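Local coordinates for protein peroxidase (PDB 6QZO) that binds heme b and, as a member of the DyP-type peroxidase family, probably uses it to oxidise substrates with hydrogen peroxide, at residues A204-L215 against Q300-R308. Numbering follows the deposited sequence.
With HEM (protoporphyrin IX containing Fe), chain I.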
loop_
_atom_site.group_PDB
_atom_site.type_symbol
_atom_site.label_atom_id
_atom_site.label_comp_id
_atom_site.label_asym_id
_atom_site.label_seq_id
_atom_site.Cartn_x
_atom_site.Cartn_y
_atom_site.Cartn_z
ATOM N N ALA A 204 9.278 20.081 14.036
ATOM C CA ALA A 204 8.808 20.872 15.203
ATOM C C ALA A 204 7.505 20.264 15.731
ATOM O O ALA A 204 6.440 20.866 15.530
ATOM C CB ALA A 204 8.627 22.321 14.813
ATOM N N ASN A 205 7.598 19.082 16.338
ATOM C CA ASN A 205 6.435 18.315 16.864
ATOM C C ASN A 205 6.355 18.529 18.382
ATOM O O ASN A 205 7.367 18.934 18.995
ATOM C CB ASN A 205 6.539 16.832 16.485
ATOM C CG ASN A 205 5.196 16.166 16.268
ATOM O OD1 ASN A 205 4.155 16.706 16.642
ATOM N ND2 ASN A 205 5.208 15.002 15.642
ATOM N N LEU A 206 5.184 18.266 18.960
ATOM C CA LEU A 206 4.974 18.177 20.425
ATOM C C LEU A 206 5.902 17.091 20.974
ATOM O O LEU A 206 5.939 15.992 20.384
ATOM C CB LEU A 206 3.505 17.846 20.698
ATOM C CG LEU A 206 3.152 17.553 22.152
ATOM C CD1 LEU A 206 3.627 18.689 23.052
ATOM C CD2 LEU A 206 1.652 17.336 22.319
ATOM N N ASP A 207 6.656 17.411 22.023
ATOM C CA ASP A 207 7.446 16.425 22.806
ATOM C C ASP A 207 6.623 15.984 24.011
ATOM O O ASP A 207 6.530 16.701 25.004
ATOM C CB ASP A 207 8.791 16.988 23.267
ATOM C CG ASP A 207 9.700 15.940 23.874
ATOM O OD1 ASP A 207 9.215 14.823 24.146
ATOM O OD2 ASP A 207 10.890 16.241 24.050
ATOM N N PRO A 208 6.017 14.778 23.975
ATOM C CA PRO A 208 5.238 14.288 25.116
ATOM C C PRO A 208 6.062 13.938 26.368
ATOM O O PRO A 208 5.463 13.724 27.403
ATOM C CB PRO A 208 4.534 13.050 24.539
ATOM C CG PRO A 208 5.463 12.569 23.442
ATOM C CD PRO A 208 6.043 13.833 22.846
ATOM N N ARG A 209 7.396 13.883 26.266
ATOM C CA ARG A 209 8.306 13.649 27.429
ATOM C C ARG A 209 8.415 14.939 28.252
ATOM O O ARG A 209 8.489 14.839 29.492
ATOM C CB ARG A 209 9.684 13.160 26.973
ATOM C CG ARG A 209 9.626 11.847 26.207
ATOM C CD ARG A 209 10.957 11.174 25.938
ATOM N NE ARG A 209 11.160 11.075 24.491
ATOM C CZ ARG A 209 11.862 11.923 23.733
ATOM N NH1 ARG A 209 12.501 12.949 24.269
ATOM N NH2 ARG A 209 11.934 11.715 22.426
ATOM N N THR A 210 8.410 16.101 27.589
ATOM C CA THR A 210 8.487 17.431 28.253
ATOM C C THR A 210 7.074 17.929 28.578
ATOM O O THR A 210 6.900 18.542 29.650
ATOM C CB THR A 210 9.217 18.468 27.387
ATOM O OG1 THR A 210 8.403 18.706 26.238
ATOM C CG2 THR A 210 10.608 18.047 26.969
ATOM N N ASP A 211 6.102 17.689 27.692
ATOM C CA ASP A 211 4.767 18.341 27.745
ATOM C C ASP A 211 3.662 17.284 27.735
ATOM O O ASP A 211 2.738 17.360 26.926
ATOM C CB ASP A 211 4.653 19.359 26.608
ATOM C CG ASP A 211 5.646 20.509 26.733
ATOM O OD1 ASP A 211 5.620 21.200 27.778
ATOM O OD2 ASP A 211 6.450 20.702 25.807
ATOM N N PRO A 212 3.685 16.292 28.659
ATOM C CA PRO A 212 2.688 15.218 28.653
ATOM C C PRO A 212 1.250 15.721 28.872
ATOM O O PRO A 212 0.337 15.089 28.374
ATOM C CB PRO A 212 3.126 14.301 29.811
ATOM C CG PRO A 212 3.964 15.204 30.722
ATOM C CD PRO A 212 4.648 16.166 29.771
ATOM N N ASP A 213 1.075 16.850 29.568
ATOM C CA ASP A 213 -0.260 17.415 29.909
ATOM C C ASP A 213 -0.957 17.952 28.648
ATOM O O ASP A 213 -2.186 18.187 28.720
ATOM C CB ASP A 213 -0.143 18.503 30.982
ATOM C CG ASP A 213 0.640 19.721 30.525
ATOM O OD1 ASP A 213 1.849 19.567 30.209
ATOM O OD2 ASP A 213 0.032 20.812 30.463
ATOM N N LEU A 214 -0.219 18.163 27.550
ATOM C CA LEU A 214 -0.778 18.684 26.273
ATOM C C LEU A 214 -1.218 17.539 25.354
ATOM O O LEU A 214 -1.817 17.840 24.308
ATOM C CB LEU A 214 0.271 19.565 25.584
ATOM C CG LEU A 214 0.709 20.801 26.365
ATOM C CD1 LEU A 214 1.675 21.656 25.549
ATOM C CD2 LEU A 214 -0.494 21.634 26.794
ATOM N N LEU A 215 -0.953 16.289 25.731
ATOM C CA LEU A 215 -1.333 15.082 24.957
ATOM C C LEU A 215 -2.363 14.261 25.732
ATOM O O LEU A 215 -3.410 13.885 25.151
ATOM C CB LEU A 215 -0.064 14.257 24.710
ATOM C CG LEU A 215 -0.279 12.905 24.031
ATOM C CD1 LEU A 215 -0.914 13.113 22.673
ATOM C CD2 LEU A 215 1.028 12.139 23.919
ATOM N N GLN A 300 -0.108 30.177 21.770
ATOM C CA GLN A 300 -0.140 29.940 23.232
ATOM C C GLN A 300 0.392 28.530 23.482
ATOM O O GLN A 300 0.290 27.708 22.571
ATOM C CB GLN A 300 -1.573 30.057 23.753
ATOM C CG GLN A 300 -2.220 31.392 23.461
ATOM C CD GLN A 300 -1.707 32.489 24.364
ATOM O OE1 GLN A 300 -0.955 32.266 25.319
ATOM N NE2 GLN A 300 -2.151 33.698 24.081
ATOM N N ARG A 301 0.914 28.269 24.679
ATOM C CA ARG A 301 1.531 26.964 25.028
ATOM C C ARG A 301 0.659 25.813 24.498
ATOM O O ARG A 301 1.249 24.860 23.927
ATOM C CB ARG A 301 1.715 26.821 26.534
ATOM C CG ARG A 301 2.185 25.433 26.947
ATOM C CD ARG A 301 2.829 25.412 28.318
ATOM N NE ARG A 301 3.380 24.081 28.544
ATOM C CZ ARG A 301 2.685 23.024 28.970
ATOM N NH1 ARG A 301 1.392 23.127 29.249
ATOM N NH2 ARG A 301 3.294 21.864 29.141
ATOM N N GLU A 302 -0.667 25.894 24.646
ATOM C CA GLU A 302 -1.579 24.735 24.435
ATOM C C GLU A 302 -1.883 24.527 22.942
ATOM O O GLU A 302 -2.395 23.442 22.616
ATOM C CB GLU A 302 -2.844 24.863 25.295
ATOM C CG GLU A 302 -3.761 26.017 24.938
ATOM C CD GLU A 302 -3.494 27.375 25.554
ATOM O OE1 GLU A 302 -2.599 27.450 26.448
ATOM O OE2 GLU A 302 -4.176 28.344 25.125
ATOM N N GLU A 303 -1.537 25.480 22.070
ATOM C CA GLU A 303 -1.834 25.427 20.611
ATOM C C GLU A 303 -0.776 24.568 19.886
ATOM O O GLU A 303 -0.146 25.056 18.936
ATOM C CB GLU A 303 -1.905 26.841 20.033
ATOM C CG GLU A 303 -3.095 27.628 20.523
ATOM C CD GLU A 303 -3.230 28.988 19.862
ATOM O OE1 GLU A 303 -2.260 29.399 19.187
ATOM O OE2 GLU A 303 -4.311 29.622 19.983
ATOM N N THR A 304 -0.644 23.313 20.306
ATOM C CA THR A 304 0.312 22.303 19.795
ATOM C C THR A 304 -0.355 20.929 19.911
ATOM O O THR A 304 -1.374 20.818 20.633
ATOM C CB THR A 304 1.647 22.422 20.536
ATOM O OG1 THR A 304 2.630 21.601 19.898
ATOM C CG2 THR A 304 1.535 22.038 21.992
ATOM N N PHE A 305 0.164 19.928 19.209
ATOM C CA PHE A 305 -0.399 18.559 19.178
ATOM C C PHE A 305 0.653 17.619 18.585
ATOM O O PHE A 305 1.566 18.100 17.876
ATOM C CB PHE A 305 -1.717 18.539 18.387
ATOM C CG PHE A 305 -1.726 19.444 17.186
ATOM C CD1 PHE A 305 -1.163 19.039 15.986
ATOM C CD2 PHE A 305 -2.251 20.720 17.275
ATOM C CE1 PHE A 305 -1.134 19.890 14.892
ATOM C CE2 PHE A 305 -2.223 21.570 16.184
ATOM C CZ PHE A 305 -1.670 21.152 14.994
ATOM N N LEU A 306 0.546 16.331 18.911
ATOM C CA LEU A 306 1.417 15.266 18.356
ATOM C C LEU A 306 0.919 14.932 16.945
ATOM O O LEU A 306 -0.097 14.213 16.822
ATOM C CB LEU A 306 1.383 14.036 19.264
ATOM C CG LEU A 306 2.325 12.901 18.859
ATOM C CD1 LEU A 306 3.775 13.380 18.790
ATOM C CD2 LEU A 306 2.171 11.715 19.788
ATOM N N ARG A 307 1.604 15.449 15.932
ATOM C CA ARG A 307 1.366 15.025 14.534
ATOM C C ARG A 307 1.983 13.635 14.386
ATOM O O ARG A 307 3.103 13.428 14.891
ATOM C CB ARG A 307 1.959 16.036 13.547
ATOM C CG ARG A 307 1.233 17.365 13.565
ATOM C CD ARG A 307 1.920 18.381 12.672
ATOM N NE ARG A 307 3.222 18.751 13.194
ATOM C CZ ARG A 307 4.318 18.976 12.482
ATOM N NH1 ARG A 307 4.324 18.851 11.168
ATOM N NH2 ARG A 307 5.433 19.352 13.090
ATOM N N ARG A 308 1.246 12.732 13.740
ATOM C CA ARG A 308 1.689 11.343 13.486
ATOM C C ARG A 308 1.207 10.965 12.088
ATOM O O ARG A 308 0.408 10.011 11.965
ATOM C CB ARG A 308 1.160 10.439 14.605
ATOM C CG ARG A 308 2.040 9.224 14.855
ATOM C CD ARG A 308 1.503 8.419 15.998
ATOM N NE ARG A 308 2.223 7.194 16.266
ATOM C CZ ARG A 308 2.092 6.070 15.598
ATOM N NH1 ARG A 308 1.401 6.029 14.476
ATOM N NH2 ARG A 308 2.648 4.964 16.062
HETATM C CHA HEM I . 4.862 21.865 10.016
HETATM C CHB HEM I . 3.640 20.029 5.739
HETATM C CHC HEM I . -1.026 20.349 6.949
HETATM C CHD HEM I . 0.211 21.797 11.378
HETATM C C1A HEM I . 4.918 21.368 8.743
HETATM C C2A HEM I . 6.110 21.273 7.968
HETATM C C3A HEM I . 5.755 20.768 6.758
HETATM C C4A HEM I . 4.365 20.524 6.798
HETATM C CMA HEM I . 6.661 20.490 5.575
HETATM C CAA HEM I . 7.505 21.709 8.376
HETATM C CBA HEM I . 8.314 20.616 9.073
HETATM C CGA HEM I . 7.767 20.392 10.445
HETATM O O1A HEM I . 6.894 19.489 10.578
HETATM O O2A HEM I . 8.169 21.104 11.409
HETATM C C1B HEM I . 2.252 19.974 5.723
HETATM C C2B HEM I . 1.534 19.515 4.586
HETATM C C3B HEM I . 0.202 19.605 4.911
HETATM C C4B HEM I . 0.169 20.140 6.278
HETATM C CMB HEM I . 2.143 19.008 3.281
HETATM C CAB HEM I . -1.004 19.200 4.162
HETATM C CBB HEM I . -0.977 18.438 3.069
HETATM C C1C HEM I . -1.113 20.758 8.259
HETATM C C2C HEM I . -2.315 20.944 8.939
HETATM C C3C HEM I . -2.010 21.364 10.213
HETATM C C4C HEM I . -0.563 21.427 10.300
HETATM C CMC HEM I . -3.721 20.753 8.439
HETATM C CAC HEM I . -3.165 21.613 11.115
HETATM C CBC HEM I . -3.098 22.003 12.359
HETATM C C1D HEM I . 1.613 21.933 11.341
HETATM C C2D HEM I . 2.393 22.368 12.514
HETATM C C3D HEM I . 3.682 22.407 12.133
HETATM C C4D HEM I . 3.676 21.978 10.724
HETATM C CMD HEM I . 1.913 22.758 13.902
HETATM C CAD HEM I . 4.880 22.809 13.001
HETATM C CBD HEM I . 5.140 24.327 12.904
HETATM C CGD HEM I . 6.277 24.859 13.769
HETATM O O1D HEM I . 6.106 25.068 14.989
HETATM O O2D HEM I . 7.407 25.137 13.274
HETATM N NA HEM I . 3.862 20.906 8.014
HETATM N NB HEM I . 1.411 20.338 6.692
HETATM N NC HEM I . -0.059 21.056 9.072
HETATM N ND HEM I . 2.434 21.715 10.304
HETATM FE FE HEM I . 1.970 21.114 8.571
#
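R301 NH2 is gripped by two carboxylates, D211 OD1 at 2.8 Å and D213 OD1 at 2.9 Å. The extended R301 meets D213 end-on, NH1 and NH2 each facing one syn lone pair, the two planes only 4° apart. D211 instead offers the anti side of OD1, with R301 NH2 well out of the carboxylate plane and the two flat groups turned 67° from each other. L214, with CG anti to its carbonyl carbon (chi1 -62°), packs over a guanidinium face and puts CD1 on T304 CG2. L206 sets CB against F305 O and its methyls against T304 and the L306 backbone. Next, the N205 amide docks on the R307 backbone: ND2 donates to R307 O at 2.7 Å, almost in the amide plane, while OD1 receives R307 N on an in-plane lone pair (2.9 Å). A leucine at N205 would probably leave R307 N and O without these mates and loosen the strand start from the heme-binding loop. Bent at its third torsion, R307 lays its guanidinium over HEM C3D and gives NH1 (2.7 Å) and NH2 (2.9 Å) to propionate oxygen HEM O1A; A204 N donates to HEM O2A (3.0 Å). Loop and strand start thus hold one propionate together, and E201 adds a salt bridge to R307 NH1. In this C-terminal half of the DyP fold, of the dimeric alpha+beta barrel clan, the loop between strands 170-179 and 229-238 meets edge strand 306-314, whose L306 pairs with Y331 of strand 323-332; the F305 side chain touches V342 of helix 340-348.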